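Local coordinates for protein glucose-6-phosphate isomerase (Plasmodium falciparum, PDB 3QKI) that probably catalyses the reversible conversion of alpha-D-glucose 6-phosphate to beta-D-fructose 6-phosphate, an early step of glycolysis, at residues K159-T164 with D239-L244; H140-K145 with V302-D307; Y185-Y190 with Q383-F388; S110-A115 with H126-D131. All blocks are in the same frame, centred on the assembly; numbering follows the deposited sequence. Where two conformers were deposited one is given.

Interactions 1 and 2 reach the same five-stranded parallel sheet, at strands 243-248 and 302-303, centres about 25 Å apart. Interaction 4 is close to interaction 2: centres are about 14 Å apart, nearest atoms about 5 Å. Trp308 bridges the two, meeting the Trp306 ring and the side chains of Ser110 and Leu112. Interaction 2 comes nearest the fructose 6-phosphate site, which holds no sugar in this chain, with the Trp306 side chain about 5 Å from that of Lys250. Ile130 of interaction 4 and Lys250 are about 12 Å apart between side chains, and so are Lys387 of interaction 3 and Gln394. Interaction 3 lies at the dimer interface; interaction 1 is away from the site.

Interaction 1: residues K159-T164 with D239-L244; sequences KTCKNT and DQYDTL
Lys162 NZ makes a salt bridge to Asp242 OD1 at 3.2 Å, weak as a hydrogen bond. The contact joins a type I beta turn, Thr160 to Asn163, to the 3-10 turn 240-242 that leads into strand 243-248 of the parallel sheet. The extended Lys162 chain crosses Tyr241 at about a right angle, with CD 3.7 Å from Tyr241 CB. Cys161 SG sits between its backbone N and carbonyl carbon (chi1 60°). This puts it beside the Tyr241 ring in an oblique sulfur-aromatic contact, with SG 3.6 Å from Tyr241 CD1. Thr160 CB and CG2 both press on Tyr241 O, each at 3.2 Å. Thr160 OG1 and Thr164 OG1 share a 2.7 Å hydrogen bond from the first residue of the turn to the one after it. Asp239 begins an Asx turn: its OD1 accepts from Tyr241 N at 3.0 Å and also meets Lys271 in a salt bridge. Asp239 O accepts from Asp242 N and Thr243 OG1, which come from opposite faces of its plane.

Interaction 2: residues H140-K145 with V302-D307; sequences HGVLKK and VFEFWD
Val142 carries the buried part of this contact, packing helix 135-154 against strand 302-303, an outermost strand of the five-stranded parallel sheet, and the loop after it. The methyls divide the work. CG1, anti to the backbone N (chi1 175°), rests 3.6 Å from Glu304 O. CG2 touches both Glu304 CG and the six-membered ring of Trp306, 3.7 Å from Trp306 CZ2, meeting that ring obliquely. Val142 and Trp306 run past each other in opposite directions.

One helical turn on, Lys145 lies nearer solvent. Its aliphatic chain runs along the CE2 side of the Phe303 ring: CG is 3.6 Å from Phe303 CE2, and CE sits over one face in a CH-pi contact, 4.0 Å from the ring centroid. Lys145 CE also comes within 3.3 Å of Val302 O. A bend at the last torsion (chi4 67°) takes the ammonium on to a hydrogen bond with Asp300 O. NZ is 5.0 Å from the Phe303 centroid, long for a cation-pi contact and at most weakly attractive. Tyr149 meets Phe303 edge-to-face.

Glu304 is partly exposed too. Its OE1 accepts from Trp306 NE1 at 3.0 Å, on the anti side and 34° out of the carboxylate plane.

Interaction 3: residues Y185-Y190 with Q383-F388; sequences YEAMKY and QNLLKF
Asn384 and Tyr190 cross at about a right angle, yet their amide and ring planes are only 16° apart. The amide lies by one side of the ring: OD1 is 3.8 Å from Tyr190 CD2, approaching obliquely, and ND2 is 3.8 Å from Tyr190 CB. With CG anti to its carbonyl carbon (chi1 -62°), Asn384 turns its amide toward Tyr190. Its CB lies against the carbonyl oxygens of Glu186 and Ala187, 3.6 Å from Glu186 O.

Backbones also come close here. Ala187 CA makes a CA-H...O contact to Asn384 O at 3.2 Å. On one flank Ala187 CB packs on Leu385 CD2 at 3.9 Å. On another, Glu186 and Lys387 lie side by side and point the same way, with their CG atoms 3.9 Å apart.

The contact joins helix 179-197 to the loop before helix 388-400, at the dimer interface. No hydrogen bond links the two segments. The polar groups find partners other than across this contact: Asn384 OD1 accepts from Arg233 NE of the second subunit, and ND2 bonds His452. Glu186 pairs with Lys189 of its own helix and with Arg233 of the second subunit, which probably favours its charged form.

Interaction 4: residues S110-A115 with H126-D131; sequences SVLHTA and HKIIID
The short strand around 129-130 and the residue before it lay Ile128 and Ile130 against Leu112. Leu112 CD1 touches both. It is 3.9 Å from Ile128 CG2 and 4.0 Å from Ile130 CD1, while Leu112 CD2 is 4.0 Å from Ile128 CD1. The two approaches differ. Leu112 and Ile130 meet tip to tip, whereas Leu112 and Ile128 slide past each other in opposite directions.

This short, loosely paired strand runs antiparallel to 133-134, just ahead of helix 135-154. Val135 and Leu136 at the start of that helix join the apolar cluster: Val135 touches Ile128 and Ile130, and Leu136 touches Ala115. Trp308 packs on Ser110 and Leu112.

Ile128 uses both branches. CG2, anti to the backbone N, meets Leu112 CD1. The longer branch (chi1 -59°, chi2 158°) brings CD1 to Leu112 CD2 and also to Ala115 CB, the latter at 3.8 Å. Ala115 is brought round by a tight backbone turn, in which its N bonds Leu112 O at 3.0 Å. At the other end Ser110 OG lies 3.7 Å from Ile130 CD1, and this hydroxyl makes its hydrogen bond to Gly100 O.

Interaction 1: residues K159-T164 with D239-L244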
loop_
_atom_site.group_PDB
_atom_site.type_symbol
_atom_site.label_atom_id
_atom_site.label_comp_id
_atom_site.label_asym_id
_atom_site.label_seq_id
_atom_site.Cartn_x
_atom_site.Cartn_y
_atom_site.Cartn_z
ATOM N N LYS A 159 -12.806 27.670 21.580
ATOM C CA LYS A 159 -12.615 28.361 20.305
ATOM C C LYS A 159 -11.165 28.622 19.986
ATOM O O LYS A 159 -10.305 28.473 20.840
ATOM C CB LYS A 159 -13.397 29.705 20.309
ATOM C CG LYS A 159 -14.918 29.569 20.520
ATOM C CD LYS A 159 -15.618 30.928 20.488
ATOM C CE LYS A 159 -17.017 30.954 21.074
ATOM N NZ LYS A 159 -17.037 30.733 22.549
ATOM N N THR A 160 -10.905 29.062 18.746
ATOM C CA THR A 160 -9.579 29.411 18.240
ATOM C C THR A 160 -9.165 30.739 18.887
ATOM O O THR A 160 -9.964 31.337 19.619
ATOM C CB THR A 160 -9.631 29.580 16.716
ATOM O OG1 THR A 160 -10.413 30.729 16.399
ATOM C CG2 THR A 160 -10.167 28.320 15.969
ATOM N N CYS A 161 -7.964 31.226 18.571
ATOM C CA CYS A 161 -7.473 32.503 19.086
ATOM C C CYS A 161 -8.269 33.682 18.484
ATOM O O CYS A 161 -8.281 34.769 19.076
ATOM C CB CYS A 161 -5.986 32.644 18.807
ATOM S SG CYS A 161 -5.578 32.586 17.053
ATOM N N LYS A 162 -8.942 33.464 17.324
ATOM C CA LYS A 162 -9.780 34.477 16.692
ATOM C C LYS A 162 -11.260 34.324 17.091
ATOM O O LYS A 162 -12.125 34.867 16.419
ATOM C CB LYS A 162 -9.553 34.559 15.154
ATOM C CG LYS A 162 -9.933 33.309 14.367
ATOM C CD LYS A 162 -9.997 33.569 12.848
ATOM C CE LYS A 162 -10.437 32.351 12.062
ATOM N NZ LYS A 162 -10.254 32.520 10.592
ATOM N N ASN A 163 -11.531 33.591 18.205
ATOM C CA ASN A 163 -12.856 33.299 18.755
ATOM C C ASN A 163 -13.832 32.698 17.724
ATOM O O ASN A 163 -15.029 33.009 17.677
ATOM C CB ASN A 163 -13.419 34.469 19.591
ATOM C CG ASN A 163 -12.576 34.803 20.810
ATOM O OD1 ASN A 163 -11.885 35.818 20.849
ATOM N ND2 ASN A 163 -12.587 33.948 21.829
ATOM N N THR A 164 -13.309 31.790 16.909
ATOM C CA THR A 164 -14.094 31.076 15.908
ATOM C C THR A 164 -13.972 29.569 16.187
ATOM O O THR A 164 -13.174 29.156 17.028
ATOM C CB THR A 164 -13.601 31.420 14.501
ATOM O OG1 THR A 164 -12.247 30.989 14.398
ATOM C CG2 THR A 164 -13.733 32.928 14.167
ATOM N N ASP A 239 -5.326 27.611 7.135
ATOM C CA ASP A 239 -5.064 28.857 7.845
ATOM C C ASP A 239 -4.731 28.450 9.284
ATOM O O ASP A 239 -5.485 27.673 9.883
ATOM C CB ASP A 239 -6.302 29.790 7.807
ATOM C CG ASP A 239 -6.131 31.170 8.440
ATOM O OD1 ASP A 239 -5.169 31.360 9.211
ATOM O OD2 ASP A 239 -6.966 32.058 8.164
ATOM N N GLN A 240 -3.589 28.960 9.828
ATOM C CA GLN A 240 -3.156 28.690 11.212
ATOM C C GLN A 240 -4.268 28.992 12.209
ATOM O O GLN A 240 -4.428 28.244 13.164
ATOM C CB GLN A 240 -1.929 29.520 11.589
ATOM C CG GLN A 240 -0.642 29.089 10.908
ATOM C CD GLN A 240 -0.396 29.795 9.601
ATOM O OE1 GLN A 240 -1.315 30.088 8.850
ATOM N NE2 GLN A 240 0.867 30.059 9.295
ATOM N N TYR A 241 -5.053 30.065 11.959
ATOM C CA TYR A 241 -6.155 30.500 12.823
ATOM C C TYR A 241 -7.307 29.509 12.972
ATOM O O TYR A 241 -8.038 29.611 13.956
ATOM C CB TYR A 241 -6.699 31.879 12.409
ATOM C CG TYR A 241 -5.740 33.051 12.516
ATOM C CD1 TYR A 241 -4.880 33.174 13.599
ATOM C CD2 TYR A 241 -5.806 34.112 11.616
ATOM C CE1 TYR A 241 -4.046 34.280 13.741
ATOM C CE2 TYR A 241 -4.977 35.229 11.747
ATOM C CZ TYR A 241 -4.101 35.313 12.816
ATOM O OH TYR A 241 -3.268 36.405 12.940
ATOM N N ASP A 242 -7.486 28.565 12.016
ATOM C CA ASP A 242 -8.555 27.550 12.048
ATOM C C ASP A 242 -8.070 26.176 12.510
ATOM O O ASP A 242 -8.867 25.239 12.579
ATOM C CB ASP A 242 -9.092 27.341 10.610
ATOM C CG ASP A 242 -9.682 28.538 9.922
ATOM O OD1 ASP A 242 -10.386 29.320 10.593
ATOM O OD2 ASP A 242 -9.511 28.652 8.683
ATOM N N THR A 243 -6.775 26.040 12.750
ATOM C CA THR A 243 -6.101 24.764 12.970
ATOM C C THR A 243 -5.752 24.360 14.405
ATOM O O THR A 243 -5.018 25.068 15.092
ATOM C CB THR A 243 -4.864 24.731 12.053
ATOM O OG1 THR A 243 -5.266 25.098 10.725
ATOM C CG2 THR A 243 -4.152 23.369 12.045
ATOM N N LEU A 244 -6.203 23.166 14.794
ATOM C CA LEU A 244 -5.856 22.515 16.054
ATOM C C LEU A 244 -4.744 21.496 15.724
ATOM O O LEU A 244 -4.848 20.769 14.744
ATOM C CB LEU A 244 -7.066 21.808 16.678
ATOM C CG LEU A 244 -6.813 21.174 18.063
ATOM C CD1 LEU A 244 -6.611 22.227 19.136
ATOM C CD2 LEU A 244 -7.909 20.226 18.440
HETATM O O HOH W 1 -12.084 29.163 12.317
#

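Interaction 2: residues H140-K145 with V302-D307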
loop_
_atom_site.group_PDB
_atom_site.type_symbol
_atom_site.label_atom_id
_atom_site.label_comp_id
_atom_site.label_asym_id
_atom_site.label_seq_id
_atom_site.Cartn_x
_atom_site.Cartn_y
_atom_site.Cartn_z
ATOM N N HIS A 140 -11.413 5.491 32.143
ATOM C CA HIS A 140 -12.585 6.354 32.137
ATOM C C HIS A 140 -12.369 7.822 32.484
ATOM O O HIS A 140 -13.122 8.658 32.000
ATOM C CB HIS A 140 -13.775 5.710 32.830
ATOM C CG HIS A 140 -14.305 4.585 32.022
ATOM N ND1 HIS A 140 -15.125 4.808 30.932
ATOM C CD2 HIS A 140 -14.068 3.262 32.127
ATOM C CE1 HIS A 140 -15.393 3.614 30.433
ATOM N NE2 HIS A 140 -14.774 2.652 31.118
ATOM N N GLY A 141 -11.345 8.122 33.283
ATOM C CA GLY A 141 -10.975 9.496 33.612
ATOM C C GLY A 141 -10.563 10.206 32.332
ATOM O O GLY A 141 -11.014 11.322 32.058
ATOM N N VAL A 142 -9.758 9.525 31.497
ATOM C CA VAL A 142 -9.316 10.060 30.200
ATOM C C VAL A 142 -10.487 10.164 29.220
ATOM O O VAL A 142 -10.649 11.209 28.601
ATOM C CB VAL A 142 -8.111 9.285 29.611
ATOM C CG1 VAL A 142 -7.754 9.785 28.214
ATOM C CG2 VAL A 142 -6.915 9.392 30.524
ATOM N N LEU A 143 -11.319 9.104 29.107
ATOM C CA LEU A 143 -12.468 9.113 28.212
ATOM C C LEU A 143 -13.451 10.264 28.534
ATOM O O LEU A 143 -13.901 10.945 27.613
ATOM C CB LEU A 143 -13.178 7.737 28.167
ATOM C CG LEU A 143 -12.425 6.627 27.442
ATOM C CD1 LEU A 143 -13.155 5.315 27.558
ATOM C CD2 LEU A 143 -12.223 6.971 25.968
ATOM N N LYS A 144 -13.688 10.545 29.847
ATOM C CA LYS A 144 -14.561 11.648 30.267
ATOM C C LYS A 144 -13.951 12.997 29.845
ATOM O O LYS A 144 -14.675 13.880 29.400
ATOM C CB LYS A 144 -14.778 11.624 31.787
ATOM C CG LYS A 144 -15.800 10.576 32.206
ATOM C CD LYS A 144 -15.641 10.274 33.693
ATOM C CE LYS A 144 -16.938 10.023 34.417
ATOM N NZ LYS A 144 -17.543 8.716 34.055
ATOM N N LYS A 145 -12.626 13.123 29.949
ATOM C CA LYS A 145 -11.895 14.320 29.565
ATOM C C LYS A 145 -12.022 14.536 28.035
ATOM O O LYS A 145 -12.198 15.677 27.586
ATOM C CB LYS A 145 -10.420 14.177 29.982
ATOM C CG LYS A 145 -9.596 15.436 29.824
ATOM C CD LYS A 145 -8.178 15.188 30.256
ATOM C CE LYS A 145 -7.222 16.237 29.799
ATOM N NZ LYS A 145 -7.479 17.526 30.460
ATOM N N VAL A 302 -3.429 17.896 27.708
ATOM C CA VAL A 302 -2.602 16.690 27.686
ATOM C C VAL A 302 -3.464 15.508 28.064
ATOM O O VAL A 302 -4.059 15.474 29.151
ATOM C CB VAL A 302 -1.309 16.761 28.530
ATOM C CG1 VAL A 302 -0.462 15.510 28.320
ATOM C CG2 VAL A 302 -0.502 18.005 28.194
ATOM N N PHE A 303 -3.555 14.547 27.140
ATOM C CA PHE A 303 -4.382 13.353 27.289
ATOM C C PHE A 303 -3.462 12.144 27.471
ATOM O O PHE A 303 -2.560 11.904 26.675
ATOM C CB PHE A 303 -5.315 13.217 26.084
ATOM C CG PHE A 303 -6.296 14.373 25.978
ATOM C CD1 PHE A 303 -5.907 15.594 25.432
ATOM C CD2 PHE A 303 -7.581 14.260 26.482
ATOM C CE1 PHE A 303 -6.810 16.649 25.336
ATOM C CE2 PHE A 303 -8.476 15.331 26.400
ATOM C CZ PHE A 303 -8.085 16.515 25.833
ATOM N N GLU A 304 -3.637 11.445 28.565
ATOM C CA GLU A 304 -2.761 10.345 28.900
ATOM C C GLU A 304 -3.165 8.981 28.332
ATOM O O GLU A 304 -4.312 8.736 27.960
ATOM C CB GLU A 304 -2.495 10.320 30.437
ATOM C CG GLU A 304 -3.338 9.360 31.251
ATOM C CD GLU A 304 -3.357 9.550 32.758
ATOM O OE1 GLU A 304 -2.801 8.686 33.476
ATOM O OE2 GLU A 304 -4.017 10.508 33.224
ATOM N N PHE A 305 -2.164 8.121 28.232
ATOM C CA PHE A 305 -2.254 6.709 27.895
ATOM C C PHE A 305 -1.180 5.971 28.695
ATOM O O PHE A 305 -0.429 6.623 29.417
ATOM C CB PHE A 305 -2.345 6.419 26.391
ATOM C CG PHE A 305 -1.123 6.619 25.534
ATOM C CD1 PHE A 305 -0.645 7.897 25.266
ATOM C CD2 PHE A 305 -0.553 5.550 24.858
ATOM C CE1 PHE A 305 0.431 8.089 24.407
ATOM C CE2 PHE A 305 0.522 5.743 23.993
ATOM C CZ PHE A 305 1.010 7.012 23.773
ATOM N N TRP A 306 -1.197 4.645 28.705
ATOM C CA TRP A 306 -0.341 3.878 29.611
ATOM C C TRP A 306 0.639 2.944 28.932
ATOM O O TRP A 306 0.438 2.581 27.769
ATOM C CB TRP A 306 -1.239 3.164 30.642
ATOM C CG TRP A 306 -2.176 4.138 31.293
ATOM C CD1 TRP A 306 -1.882 4.982 32.332
ATOM C CD2 TRP A 306 -3.449 4.569 30.776
ATOM N NE1 TRP A 306 -2.906 5.880 32.516
ATOM C CE2 TRP A 306 -3.882 5.651 31.577
ATOM C CE3 TRP A 306 -4.260 4.153 29.699
ATOM C CZ2 TRP A 306 -5.112 6.295 31.366
ATOM C CZ3 TRP A 306 -5.480 4.783 29.503
ATOM C CH2 TRP A 306 -5.897 5.838 30.332
ATOM N N ASP A 307 1.705 2.548 29.656
ATOM C CA ASP A 307 2.730 1.668 29.088
ATOM C C ASP A 307 2.221 0.286 28.652
ATOM O O ASP A 307 2.854 -0.337 27.808
ATOM C CB ASP A 307 4.014 1.599 29.955
ATOM C CG ASP A 307 3.911 0.838 31.263
ATOM O OD1 ASP A 307 4.944 0.740 31.973
ATOM O OD2 ASP A 307 2.793 0.350 31.594
#

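Interaction 3: residues Y185-Y190 with Q383-F388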
loop_
_atom_site.group_PDB
_atom_site.type_symbol
_atom_site.label_atom_id
_atom_site.label_comp_id
_atom_site.label_asym_id
_atom_site.label_seq_id
_atom_site.Cartn_x
_atom_site.Cartn_y
_atom_site.Cartn_z
ATOM N N TYR A 185 -10.521 6.904 10.585
ATOM C CA TYR A 185 -10.912 8.182 10.043
ATOM C C TYR A 185 -11.452 8.038 8.592
ATOM O O TYR A 185 -12.582 8.429 8.297
ATOM C CB TYR A 185 -9.747 9.189 10.124
ATOM C CG TYR A 185 -10.125 10.505 9.494
ATOM C CD1 TYR A 185 -11.086 11.333 10.083
ATOM C CD2 TYR A 185 -9.601 10.882 8.257
ATOM C CE1 TYR A 185 -11.505 12.499 9.464
ATOM C CE2 TYR A 185 -10.023 12.044 7.625
ATOM C CZ TYR A 185 -10.964 12.856 8.242
ATOM O OH TYR A 185 -11.317 14.037 7.670
ATOM N N GLU A 186 -10.651 7.468 7.715
ATOM C CA GLU A 186 -11.051 7.248 6.329
ATOM C C GLU A 186 -12.249 6.288 6.201
ATOM O O GLU A 186 -13.101 6.498 5.343
ATOM C CB GLU A 186 -9.853 6.764 5.501
ATOM C CG GLU A 186 -8.835 7.866 5.241
ATOM C CD GLU A 186 -9.336 9.025 4.403
ATOM O OE1 GLU A 186 -10.210 8.814 3.528
ATOM O OE2 GLU A 186 -8.873 10.160 4.645
ATOM N N ALA A 187 -12.318 5.262 7.062
ATOM C CA ALA A 187 -13.407 4.292 7.029
ATOM C C ALA A 187 -14.756 4.917 7.376
ATOM O O ALA A 187 -15.768 4.602 6.755
ATOM C CB ALA A 187 -13.119 3.151 7.993
ATOM N N MET A 188 -14.758 5.778 8.391
ATOM C CA MET A 188 -15.964 6.341 8.985
ATOM C C MET A 188 -16.421 7.717 8.506
ATOM O O MET A 188 -17.586 8.053 8.713
ATOM C CB MET A 188 -15.835 6.319 10.523
ATOM C CG MET A 188 -15.667 4.913 11.118
ATOM S SD MET A 188 -16.715 3.614 10.355
ATOM C CE MET A 188 -18.344 4.330 10.618
ATOM N N LYS A 189 -15.523 8.535 7.966
ATOM C CA LYS A 189 -15.888 9.897 7.591
ATOM C C LYS A 189 -17.127 10.047 6.719
ATOM O O LYS A 189 -17.970 10.889 7.025
ATOM C CB LYS A 189 -14.693 10.739 7.125
ATOM C CG LYS A 189 -14.164 10.393 5.724
ATOM C CD LYS A 189 -12.909 11.238 5.426
ATOM C CE LYS A 189 -12.591 11.235 3.952
ATOM N NZ LYS A 189 -11.189 11.681 3.698
ATOM N N TYR A 190 -17.265 9.206 5.672
ATOM C CA TYR A 190 -18.423 9.273 4.780
ATOM C C TYR A 190 -19.663 8.748 5.432
ATOM O O TYR A 190 -20.740 9.239 5.128
ATOM C CB TYR A 190 -18.150 8.643 3.403
ATOM C CG TYR A 190 -17.310 9.572 2.558
ATOM C CD1 TYR A 190 -17.852 10.743 2.025
ATOM C CD2 TYR A 190 -15.946 9.349 2.386
ATOM C CE1 TYR A 190 -17.083 11.616 1.259
ATOM C CE2 TYR A 190 -15.158 10.232 1.636
ATOM C CZ TYR A 190 -15.737 11.357 1.063
ATOM O OH TYR A 190 -14.955 12.255 0.356
ATOM N N GLN A 383 -13.915 1.059 -0.908
ATOM C CA GLN A 383 -12.935 2.132 -1.025
ATOM C C GLN A 383 -12.679 2.912 0.292
ATOM O O GLN A 383 -11.551 3.356 0.502
ATOM C CB GLN A 383 -13.262 3.058 -2.205
ATOM C CG GLN A 383 -12.162 4.074 -2.549
ATOM C CD GLN A 383 -10.867 3.454 -3.027
ATOM O OE1 GLN A 383 -10.786 2.286 -3.393
ATOM N NE2 GLN A 383 -9.806 4.219 -2.993
ATOM N N ASN A 384 -13.695 3.042 1.190
ATOM C CA ASN A 384 -13.484 3.749 2.454
ATOM C C ASN A 384 -12.524 3.028 3.387
ATOM O O ASN A 384 -11.958 3.652 4.261
ATOM C CB ASN A 384 -14.795 4.230 3.101
ATOM C CG ASN A 384 -15.522 5.216 2.212
ATOM O OD1 ASN A 384 -14.920 5.883 1.379
ATOM N ND2 ASN A 384 -16.830 5.299 2.321
ATOM N N LEU A 385 -12.265 1.728 3.124
ATOM C CA LEU A 385 -11.275 0.938 3.852
ATOM C C LEU A 385 -9.858 1.050 3.204
ATOM O O LEU A 385 -9.007 0.225 3.495
ATOM C CB LEU A 385 -11.745 -0.523 4.020
ATOM C CG LEU A 385 -12.852 -0.731 5.105
ATOM C CD1 LEU A 385 -13.307 -2.178 5.130
ATOM C CD2 LEU A 385 -12.362 -0.368 6.488
ATOM N N LEU A 386 -9.605 2.090 2.365
ATOM C CA LEU A 386 -8.305 2.277 1.705
ATOM C C LEU A 386 -7.102 2.365 2.648
ATOM O O LEU A 386 -5.986 2.111 2.214
ATOM C CB LEU A 386 -8.283 3.375 0.598
ATOM C CG LEU A 386 -8.532 4.843 0.998
ATOM C CD1 LEU A 386 -7.256 5.557 1.195
ATOM C CD2 LEU A 386 -9.205 5.599 -0.125
ATOM N N LYS A 387 -7.321 2.693 3.923
ATOM C CA LYS A 387 -6.217 2.791 4.885
ATOM C C LYS A 387 -6.188 1.639 5.899
ATOM O O LYS A 387 -5.349 1.643 6.793
ATOM C CB LYS A 387 -6.205 4.168 5.595
ATOM C CG LYS A 387 -5.967 5.340 4.663
ATOM C CD LYS A 387 -4.569 5.374 4.134
ATOM C CE LYS A 387 -4.349 6.515 3.181
ATOM N NZ LYS A 387 -2.976 6.462 2.610
ATOM N N PHE A 388 -7.056 0.633 5.721
ATOM C CA PHE A 388 -7.121 -0.529 6.634
ATOM C C PHE A 388 -5.845 -1.384 6.539
ATOM O O PHE A 388 -5.221 -1.640 7.560
ATOM C CB PHE A 388 -8.393 -1.362 6.357
ATOM C CG PHE A 388 -8.560 -2.584 7.229
ATOM C CD1 PHE A 388 -8.661 -2.467 8.620
ATOM C CD2 PHE A 388 -8.646 -3.856 6.663
ATOM C CE1 PHE A 388 -8.873 -3.604 9.426
ATOM C CE2 PHE A 388 -8.834 -4.993 7.474
ATOM C CZ PHE A 388 -8.955 -4.854 8.847
#

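Interaction 4: residues S110-A115 with H126-D131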
loop_
_atom_site.group_PDB
_atom_site.type_symbol
_atom_site.label_atom_id
_atom_site.label_comp_id
_atom_site.label_asym_id
_atom_site.label_seq_id
_atom_site.Cartn_x
_atom_site.Cartn_y
_atom_site.Cartn_z
ATOM N N SER A 110 2.504 -5.633 31.160
ATOM C CA SER A 110 1.143 -6.070 30.938
ATOM C C SER A 110 0.759 -5.643 29.520
ATOM O O SER A 110 1.419 -4.791 28.925
ATOM C CB SER A 110 0.209 -5.439 31.963
ATOM O OG SER A 110 0.517 -5.912 33.262
ATOM N N VAL A 111 -0.289 -6.254 28.977
ATOM C CA VAL A 111 -0.805 -5.999 27.616
ATOM C C VAL A 111 -2.305 -5.793 27.823
ATOM O O VAL A 111 -3.070 -6.762 27.936
ATOM C CB VAL A 111 -0.476 -7.180 26.675
ATOM C CG1 VAL A 111 -1.149 -6.992 25.317
ATOM C CG2 VAL A 111 1.045 -7.347 26.507
ATOM N N LEU A 112 -2.712 -4.525 27.935
ATOM C CA LEU A 112 -4.098 -4.217 28.320
ATOM C C LEU A 112 -4.846 -3.251 27.421
ATOM O O LEU A 112 -5.715 -2.504 27.902
ATOM C CB LEU A 112 -4.140 -3.774 29.796
ATOM C CG LEU A 112 -3.938 -4.845 30.866
ATOM C CD1 LEU A 112 -3.672 -4.206 32.236
ATOM C CD2 LEU A 112 -5.104 -5.823 30.900
ATOM N N HIS A 113 -4.618 -3.336 26.105
ATOM C CA HIS A 113 -5.403 -2.540 25.167
ATOM C C HIS A 113 -6.915 -2.902 25.245
ATOM O O HIS A 113 -7.760 -2.048 25.012
ATOM C CB HIS A 113 -4.863 -2.669 23.739
ATOM C CG HIS A 113 -4.691 -4.078 23.296
ATOM N ND1 HIS A 113 -3.518 -4.773 23.556
ATOM C CD2 HIS A 113 -5.552 -4.885 22.650
ATOM C CE1 HIS A 113 -3.711 -5.985 23.064
ATOM N NE2 HIS A 113 -4.919 -6.098 22.501
ATOM N N THR A 114 -7.244 -4.145 25.626
ATOM C CA THR A 114 -8.635 -4.585 25.800
ATOM C C THR A 114 -9.357 -3.806 26.919
ATOM O O THR A 114 -10.564 -3.632 26.832
ATOM C CB THR A 114 -8.731 -6.113 26.031
ATOM O OG1 THR A 114 -7.900 -6.475 27.142
ATOM C CG2 THR A 114 -8.336 -6.907 24.815
ATOM N N ALA A 115 -8.619 -3.307 27.933
ATOM C CA ALA A 115 -9.196 -2.533 29.045
ATOM C C ALA A 115 -9.691 -1.167 28.580
ATOM O O ALA A 115 -10.615 -0.613 29.191
ATOM C CB ALA A 115 -8.170 -2.366 30.166
ATOM N N HIS A 126 -15.545 -5.647 36.102
ATOM C CA HIS A 126 -14.454 -6.018 35.218
ATOM C C HIS A 126 -13.163 -5.324 35.592
ATOM O O HIS A 126 -12.266 -5.216 34.744
ATOM C CB HIS A 126 -14.852 -5.748 33.760
ATOM C CG HIS A 126 -15.839 -6.743 33.228
ATOM N ND1 HIS A 126 -17.104 -6.877 33.777
ATOM C CD2 HIS A 126 -15.708 -7.627 32.215
ATOM C CE1 HIS A 126 -17.701 -7.826 33.079
ATOM N NE2 HIS A 126 -16.907 -8.298 32.119
ATOM N N LYS A 127 -13.032 -4.909 36.876
ATOM C CA LYS A 127 -11.836 -4.214 37.374
ATOM C C LYS A 127 -10.547 -4.979 37.124
ATOM O O LYS A 127 -10.563 -6.211 37.045
ATOM C CB LYS A 127 -11.964 -3.803 38.849
ATOM C CG LYS A 127 -11.925 -4.944 39.843
ATOM C CD LYS A 127 -12.153 -4.439 41.272
ATOM C CE LYS A 127 -12.387 -5.580 42.238
ATOM N NZ LYS A 127 -13.687 -6.273 41.996
ATOM N N ILE A 128 -9.455 -4.237 36.910
ATOM C CA ILE A 128 -8.120 -4.782 36.680
ATOM C C ILE A 128 -7.221 -3.951 37.577
ATOM O O ILE A 128 -7.050 -2.740 37.363
ATOM C CB ILE A 128 -7.667 -4.751 35.182
ATOM C CG1 ILE A 128 -8.618 -5.548 34.259
ATOM C CG2 ILE A 128 -6.196 -5.222 35.031
ATOM C CD1 ILE A 128 -8.560 -5.133 32.782
ATOM N N ILE A 129 -6.675 -4.609 38.599
ATOM C CA ILE A 129 -5.804 -3.991 39.589
ATOM C C ILE A 129 -4.317 -4.129 39.210
ATOM O O ILE A 129 -3.774 -5.230 39.198
ATOM C CB ILE A 129 -6.118 -4.554 41.005
ATOM C CG1 ILE A 129 -7.649 -4.644 41.321
ATOM C CG2 ILE A 129 -5.315 -3.832 42.082
ATOM C CD1 ILE A 129 -8.467 -3.311 41.320
ATOM N N ILE A 130 -3.687 -3.004 38.878
ATOM C CA ILE A 130 -2.273 -2.880 38.548
ATOM C C ILE A 130 -1.747 -1.844 39.536
ATOM O O ILE A 130 -2.317 -0.751 39.629
ATOM C CB ILE A 130 -2.038 -2.424 37.073
ATOM C CG1 ILE A 130 -2.643 -3.398 36.005
ATOM C CG2 ILE A 130 -0.577 -2.045 36.795
ATOM C CD1 ILE A 130 -1.949 -4.743 35.792
ATOM N N ASP A 131 -0.695 -2.197 40.297
ATOM C CA ASP A 131 -0.058 -1.366 41.338
ATOM C C ASP A 131 -1.093 -0.776 42.303
ATOM O O ASP A 131 -1.127 0.445 42.512
ATOM C CB ASP A 131 0.861 -0.290 40.719
ATOM C CG ASP A 131 1.944 -0.854 39.807
ATOM O OD1 ASP A 131 2.606 -1.846 40.207
ATOM O OD2 ASP A 131 2.142 -0.295 38.700
#